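Local coordinates for Low molecular weight phosphotyrosine phosphatase family protein (PDB 5GOT) that probably removes phosphate from phosphorylated tyrosines of proteins, as a low molecular weight protein tyrosine phosphatase of Streptococcus pyogenes, at residues A[45-49]-A[50-54]. Numbering follows the deposited sequence.
Sequences NPIHS and GTQSI
Gln52, in the first turn of helix 49-57, reaches back to Ile47 in the loop that leads into it. Gln52 CB stands 3.7 Å from His48 O, which accepts from Gln52 N, four residues on, as the helix begins. Set beside the backbone N by chi1 of -67°, Gln52 CG lies 3.5 Å from His48 O and also packs on Ile47 CG2. Gln52 CD approaches Ile47 O, and Gln52 NE2 donates to that oxygen at 2.9 Å with an N-H...O angle of 177°; the oxygen lies in the amide plane, although the donor is tilted from the carbonyl plane. OE1 is hydrogen-bonded to Tyr62 OH, and the two bonds are consistent with the modelled amide orientation. Ile47 CG2 also meets Thr51 CB at 3.6 Å, the side chains crossing at about a right angle. Thr51 OG1 is hydrogen-bonded to Cys13 O, within the CX5R sequence that forms this family's phosphate-binding P-loop, so the helix start packs against that loop. His48 is the N-cap: Gly50 N donates to His48 ND1 at 2.9 Å and lies 19° out of the ring plane. Since His48 ND1 acts as acceptor, a neutral imidazole protonated at its NE2 is the likely form, with the helix N-terminus probably disfavouring a charged ring.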
ATOM      1  N   ASN A  45      15.362  -6.039   0.065  1.00 33.43           N
ATOM      2  CA  ASN A  45      15.906  -4.761   0.504  1.00 30.64           C
ATOM      3  C   ASN A  45      14.938  -4.047   1.446  1.00 31.78           C
ATOM      4  O   ASN A  45      13.720  -4.195   1.334  1.00 30.98           O
ATOM      5  CB  ASN A  45      16.211  -3.876  -0.700  1.00 29.37           C
ATOM      6  CG  ASN A  45      17.267  -4.471  -1.587  1.00 32.39           C
ATOM      7  OD1 ASN A  45      18.084  -5.264  -1.121  1.00 33.51           O
ATOM      8  ND2 ASN A  45      17.259  -4.112  -2.865  1.00 28.51           N
ATOM      9  N   PRO A  46      15.452  -3.282   2.400  1.00 30.96           N
ATOM     10  CA  PRO A  46      14.567  -2.627   3.365  1.00 27.94           C
ATOM     11  C   PRO A  46      13.831  -1.455   2.732  1.00 28.55           C
ATOM     12  O   PRO A  46      14.047  -1.082   1.574  1.00 25.92           O
ATOM     13  CB  PRO A  46      15.530  -2.168   4.463  1.00 34.65           C
ATOM     14  CG  PRO A  46      16.830  -2.007   3.761  1.00 32.45           C
ATOM     15  CD  PRO A  46      16.877  -3.065   2.712  1.00 32.19           C
ATOM     16  N   ILE A  47      12.929  -0.876   3.524  1.00 28.08           N
ATOM     17  CA  ILE A  47      12.234   0.329   3.094  1.00 24.55           C
ATOM     18  C   ILE A  47      13.256   1.372   2.677  1.00 26.67           C
ATOM     19  O   ILE A  47      14.278   1.570   3.341  1.00 27.43           O
ATOM     20  CB  ILE A  47      11.322   0.849   4.216  1.00 23.96           C
ATOM     21  CG1 ILE A  47      10.267  -0.208   4.567  1.00 27.41           C
ATOM     22  CG2 ILE A  47      10.650   2.136   3.791  1.00 25.92           C
ATOM     23  CD1 ILE A  47       9.561   0.068   5.866  1.00 26.89           C
ATOM     24  N   HIS A  48      12.988   2.029   1.556  1.00 25.61           N
ATOM     25  CA  HIS A  48      13.859   3.078   1.037  1.00 25.69           C
ATOM     26  C   HIS A  48      14.017   4.211   2.056  1.00 21.86           C
ATOM     27  O   HIS A  48      13.107   4.509   2.833  1.00 22.43           O
ATOM     28  CB  HIS A  48      13.267   3.583  -0.281  1.00 23.63           C
ATOM     29  CG  HIS A  48      14.139   4.533  -1.043  1.00 25.11           C
ATOM     30  ND1 HIS A  48      14.249   5.871  -0.718  1.00 21.44           N
ATOM     31  CD2 HIS A  48      14.891   4.352  -2.152  1.00 24.54           C
ATOM     32  CE1 HIS A  48      15.056   6.463  -1.579  1.00 24.27           C
ATOM     33  NE2 HIS A  48      15.459   5.565  -2.459  1.00 22.75           N
ATOM     34  N   SER A  49      15.201   4.839   2.053  1.00 22.44           N
ATOM     35  CA  SER A  49      15.500   5.878   3.038  1.00 22.33           C
ATOM     36  C   SER A  49      14.484   7.010   2.995  1.00 22.69           C
ATOM     37  O   SER A  49      14.160   7.601   4.034  1.00 23.33           O
ATOM     38  CB  SER A  49      16.905   6.443   2.802  1.00 23.02           C
ATOM     39  OG  SER A  49      17.050   6.836   1.446  1.00 22.72           O
ATOM     40  N   GLY A  50      13.975   7.339   1.804  1.00 22.47           N
ATOM     41  CA  GLY A  50      13.029   8.440   1.694  1.00 23.67           C
ATOM     42  C   GLY A  50      11.710   8.154   2.392  1.00 23.52           C
ATOM     43  O   GLY A  50      11.107   9.051   2.996  1.00 24.24           O
ATOM     44  N   THR A  51      11.230   6.911   2.298  1.00 23.16           N
ATOM     45  CA  THR A  51      10.020   6.536   3.028  1.00 23.00           C
ATOM     46  C   THR A  51      10.290   6.427   4.528  1.00 22.49           C
ATOM     47  O   THR A  51       9.495   6.908   5.344  1.00 25.83           O
ATOM     48  CB  THR A  51       9.449   5.231   2.455  1.00 24.40           C
ATOM     49  OG1 THR A  51       9.023   5.476   1.107  1.00 22.07           O
ATOM     50  CG2 THR A  51       8.229   4.754   3.271  1.00 21.12           C
ATOM     51  N   GLN A  52      11.423   5.838   4.913  1.00 24.07           N
ATOM     52  CA  GLN A  52      11.768   5.775   6.332  1.00 25.64           C
ATOM     53  C   GLN A  52      11.831   7.172   6.939  1.00 27.96           C
ATOM     54  O   GLN A  52      11.241   7.435   7.996  1.00 28.85           O
ATOM     55  CB  GLN A  52      13.100   5.038   6.518  1.00 28.71           C
ATOM     56  CG  GLN A  52      13.047   3.559   6.153  1.00 27.06           C
ATOM     57  CD  GLN A  52      14.104   2.745   6.882  1.00 28.14           C
ATOM     58  OE1 GLN A  52      14.283   2.881   8.089  1.00 30.17           O
ATOM     59  NE2 GLN A  52      14.803   1.898   6.153  1.00 28.27           N
ATOM     60  N   SER A  53      12.533   8.088   6.269  1.00 25.43           N
ATOM     61  CA  SER A  53      12.654   9.452   6.776  1.00 27.41           C
ATOM     62  C   SER A  53      11.291  10.112   6.923  1.00 31.02           C
ATOM     63  O   SER A  53      11.010  10.771   7.935  1.00 29.01           O
ATOM     64  CB  SER A  53      13.542  10.272   5.845  1.00 30.05           C
ATOM     65  OG  SER A  53      13.581  11.622   6.270  1.00 38.80           O
ATOM     66  N   ILE A  54      10.429   9.953   5.920  1.00 26.62           N
ATOM     67  CA  ILE A  54       9.093  10.529   6.000  1.00 27.31           C
ATOM     68  C   ILE A  54       8.341   9.977   7.203  1.00 27.35           C
ATOM     69  O   ILE A  54       7.727  10.733   7.968  1.00 31.40           O
ATOM     70  CB  ILE A  54       8.332  10.284   4.684  1.00 28.33           C
ATOM     71  CG1 ILE A  54       8.443  11.527   3.815  1.00 29.06           C
ATOM     72  CG2 ILE A  54       6.891   9.909   4.943  1.00 30.15           C
ATOM     73  CD1 ILE A  54       7.827  12.764   4.446  1.00 27.50           C
TER